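Local atomic coordinates of 2-dehydropantoate 2-reductase (Enterococcus faecium, PDB entry 3WFI), a protein that is a D-mandelate dehydrogenase of the ketopantoate reductase family, binding NAD(H) in a Rossmann-type domain to interconvert 2-hydroxy and 2-keto acids. Residues 60-65 with 83-88. Numbering follows the deposited sequence.
Sequences VLQSEV and LEKMLQ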
ATOM      1  N   VAL B  60     -30.278 -21.045 -23.005  1.00 25.47           N
ATOM      2  CA  VAL B  60     -30.796 -21.220 -21.658  1.00 25.25           C
ATOM      3  C   VAL B  60     -30.260 -20.128 -20.734  1.00 25.54           C
ATOM      4  O   VAL B  60     -29.119 -19.667 -20.888  1.00 24.29           O
ATOM      5  CB  VAL B  60     -30.437 -22.602 -21.086  1.00 25.10           C
ATOM      6  CG1 VAL B  60     -31.325 -23.668 -21.705  1.00 26.05           C
ATOM      7  CG2 VAL B  60     -28.976 -22.939 -21.332  1.00 24.53           C
ATOM      8  N   LEU B  61     -31.105 -19.706 -19.800  1.00 26.39           N
ATOM      9  CA  LEU B  61     -30.648 -18.941 -18.640  1.00 27.79           C
ATOM     10  C   LEU B  61     -29.574 -19.752 -17.940  1.00 26.47           C
ATOM     11  O   LEU B  61     -29.703 -20.960 -17.794  1.00 25.87           O
ATOM     12  CB  LEU B  61     -31.790 -18.679 -17.633  1.00 30.00           C
ATOM     13  CG  LEU B  61     -32.249 -17.241 -17.347  1.00 32.08           C
ATOM     14  CD1 LEU B  61     -33.264 -17.265 -16.213  1.00 32.99           C
ATOM     15  CD2 LEU B  61     -31.079 -16.328 -17.009  1.00 31.84           C
ATOM     16  N   GLN B  62     -28.534 -19.085 -17.470  1.00 26.41           N
ATOM     17  CA  GLN B  62     -27.383 -19.800 -16.919  1.00 25.78           C
ATOM     18  C   GLN B  62     -27.678 -20.722 -15.731  1.00 25.61           C
ATOM     19  O   GLN B  62     -27.037 -21.756 -15.565  1.00 24.25           O
ATOM     20  CB  GLN B  62     -26.235 -18.831 -16.631  1.00 26.55           C
ATOM     21  CG  GLN B  62     -26.168 -18.258 -15.241  1.00 26.62           C
ATOM     22  CD  GLN B  62     -25.000 -17.298 -15.087  1.00 26.82           C
ATOM     23  OE1 GLN B  62     -24.815 -16.406 -15.902  1.00 26.15           O
ATOM     24  NE2 GLN B  62     -24.197 -17.493 -14.045  1.00 26.85           N
ATOM     25  N   SER B  63     -28.696 -20.364 -14.964  1.00 26.16           N
ATOM     26  CA  SER B  63     -29.154 -21.156 -13.832  1.00 26.91           C
ATOM     27  C   SER B  63     -30.137 -22.270 -14.199  1.00 27.99           C
ATOM     28  O   SER B  63     -30.642 -22.955 -13.309  1.00 26.09           O
ATOM     29  CB  SER B  63     -29.818 -20.227 -12.816  1.00 27.45           C
ATOM     30  OG  SER B  63     -30.897 -19.532 -13.411  1.00 27.51           O
ATOM     31  N   GLU B  64     -30.396 -22.458 -15.499  1.00 27.83           N
ATOM     32  CA  GLU B  64     -31.416 -23.386 -15.969  1.00 29.45           C
ATOM     33  C   GLU B  64     -30.892 -24.306 -17.084  1.00 30.35           C
ATOM     34  O   GLU B  64     -31.523 -24.429 -18.130  1.00 29.55           O
ATOM     35  CB  GLU B  64     -32.657 -22.588 -16.419  1.00 30.28           C
ATOM     36  CG  GLU B  64     -33.275 -21.759 -15.290  1.00 30.48           C
ATOM     37  CD  GLU B  64     -34.491 -20.948 -15.706  1.00 32.01           C
ATOM     38  OE1 GLU B  64     -34.739 -20.796 -16.924  1.00 33.15           O
ATOM     39  OE2 GLU B  64     -35.202 -20.448 -14.802  1.00 31.23           O
ATOM     40  N   VAL B  65     -29.750 -24.962 -16.840  1.00 30.17           N
ATOM     41  CA  VAL B  65     -29.119 -25.839 -17.840  1.00 31.26           C
ATOM     42  C   VAL B  65     -29.358 -27.354 -17.674  1.00 32.65           C
ATOM     43  O   VAL B  65     -28.743 -28.147 -18.388  1.00 33.20           O
ATOM     44  CB  VAL B  65     -27.576 -25.669 -17.875  1.00 30.84           C
ATOM     45  CG1 VAL B  65     -27.160 -24.212 -18.025  1.00 30.25           C
ATOM     46  CG2 VAL B  65     -26.958 -26.280 -16.633  1.00 31.34           C
ATOM     47  N   LEU B  83     -17.223 -15.282 -13.518  1.00 27.13           N
ATOM     48  CA  LEU B  83     -16.748 -16.550 -14.100  1.00 25.68           C
ATOM     49  C   LEU B  83     -17.012 -17.768 -13.222  1.00 24.45           C
ATOM     50  O   LEU B  83     -17.466 -18.799 -13.708  1.00 21.91           O
ATOM     51  CB  LEU B  83     -15.239 -16.485 -14.415  1.00 25.57           C
ATOM     52  CG  LEU B  83     -14.598 -17.790 -14.932  1.00 25.53           C
ATOM     53  CD1 LEU B  83     -15.210 -18.229 -16.257  1.00 25.34           C
ATOM     54  CD2 LEU B  83     -13.087 -17.643 -15.066  1.00 26.25           C
ATOM     55  N   GLU B  84     -16.697 -17.672 -11.932  1.00 24.21           N
ATOM     56  CA  GLU B  84     -16.834 -18.833 -11.067  1.00 23.87           C
ATOM     57  C   GLU B  84     -18.298 -19.212 -10.921  1.00 22.64           C
ATOM     58  O   GLU B  84     -18.639 -20.389 -10.950  1.00 22.14           O
ATOM     59  CB  GLU B  84     -16.174 -18.603  -9.707  1.00 26.49           C
ATOM     60  CG  GLU B  84     -16.304 -19.805  -8.784  1.00 29.09           C
ATOM     61  CD  GLU B  84     -15.186 -19.884  -7.779  1.00 32.48           C
ATOM     62  OE1 GLU B  84     -14.747 -21.011  -7.462  1.00 36.77           O
ATOM     63  OE2 GLU B  84     -14.735 -18.812  -7.325  1.00 35.05           O
ATOM     64  N   LYS B  85     -19.161 -18.212 -10.796  1.00 22.20           N
ATOM     65  CA  LYS B  85     -20.601 -18.437 -10.750  1.00 23.58           C
ATOM     66  C   LYS B  85     -21.148 -19.081 -12.045  1.00 23.11           C
ATOM     67  O   LYS B  85     -21.949 -20.016 -11.979  1.00 23.37           O
ATOM     68  CB  LYS B  85     -21.309 -17.110 -10.452  1.00 25.23           C
ATOM     69  CG  LYS B  85     -22.821 -17.183 -10.422  1.00 26.79           C
ATOM     70  CD  LYS B  85     -23.269 -18.265  -9.477  1.00 28.38           C
ATOM     71  CE  LYS B  85     -24.760 -18.231  -9.238  1.00 30.92           C
ATOM     72  NZ  LYS B  85     -25.089 -19.076  -8.061  1.00 33.34           N
ATOM     73  N   MET B  86     -20.724 -18.576 -13.206  1.00 21.55           N
ATOM     74  CA  MET B  86     -21.096 -19.167 -14.493  1.00 21.08           C
ATOM     75  C   MET B  86     -20.713 -20.653 -14.516  1.00 21.12           C
ATOM     76  O   MET B  86     -21.544 -21.520 -14.805  1.00 21.06           O
ATOM     77  CB  MET B  86     -20.429 -18.418 -15.653  1.00 20.49           C
ATOM     78  CG  MET B  86     -20.597 -19.057 -17.032  1.00 20.61           C
ATOM     79  SD  MET B  86     -22.314 -19.149 -17.593  1.00 21.32           S
ATOM     80  CE  MET B  86     -22.526 -17.491 -18.241  1.00 21.03           C
ATOM     81  N   LEU B  87     -19.470 -20.951 -14.177  1.00 20.89           N
ATOM     82  CA  LEU B  87     -18.998 -22.340 -14.158  1.00 22.11           C
ATOM     83  C   LEU B  87     -19.801 -23.201 -13.200  1.00 22.98           C
ATOM     84  O   LEU B  87     -20.186 -24.313 -13.558  1.00 22.37           O
ATOM     85  CB  LEU B  87     -17.509 -22.409 -13.811  1.00 22.37           C
ATOM     86  CG  LEU B  87     -16.610 -21.867 -14.932  1.00 22.42           C
ATOM     87  CD1 LEU B  87     -15.181 -21.701 -14.434  1.00 23.73           C
ATOM     88  CD2 LEU B  87     -16.658 -22.769 -16.147  1.00 23.10           C
ATOM     89  N   GLN B  88     -20.062 -22.683 -11.996  1.00 23.64           N
ATOM     90  CA  GLN B  88     -20.886 -23.382 -11.016  1.00 25.19           C
ATOM     91  C   GLN B  88     -22.250 -23.696 -11.609  1.00 24.21           C
ATOM     92  O   GLN B  88     -22.734 -24.809 -11.495  1.00 24.64           O
ATOM     93  CB  GLN B  88     -21.066 -22.544  -9.728  1.00 26.67           C
ATOM     94  CG  GLN B  88     -19.868 -22.587  -8.780  1.00 28.41           C
ATOM     95  CD  GLN B  88     -19.949 -21.558  -7.645  1.00 30.13           C
ATOM     96  OE1 GLN B  88     -20.892 -20.766  -7.562  1.00 31.24           O
ATOM     97  NE2 GLN B  88     -18.938 -21.556  -6.781  1.00 30.12           N
TER
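Gln62 reaches from the end of an edge strand to Met86 and Lys85 on a helix flank, a small van der Waals contact made by one polar side chain in the Rossmann-type nucleotide-binding domain. Strand 59-61 is outermost in the eight-stranded sheet, and Gln62 follows it in a type I turn from Leu61 to Glu64, closed by Glu64 N to Leu61 O at 2.8 Å. Backbone hydrogen bonds of Val60 and Gln62 with Asp30 tie this end to strand 25-30, and helix 80-90 supplies the opposing surface. The footprint is narrow, with 142 Å² buried in total; the closest CA pair is Gln62 and Met86, 6.8 Å apart. A straight run past CG (chi2 -179°) carries the Gln62 amide to the helix, where NE2 lies 3.6 Å from Met86 CA and 3.9 Å from Lys85 CG. With its CG opposite the backbone N (chi1 172°), Met86 folds its next two bonds back and lays the thioether over one face of the amide: CE sits above Gln62 OE1 at 3.4 Å, and SD above Gln62 CD at 4.1 Å. The Met86 side chain is about 6 Å from that of Asp30, which binds NAD(+), although none is bound to this chain here. The amide's polar anchor is Asp89, one helical turn after Lys85, whose OD2 accepts a hydrogen bond from NE2. That bond would restrain the amide's rotation, leaving OE1 under the methionine methyl, so van der Waals contact and a polar tether together join the turn to the helix.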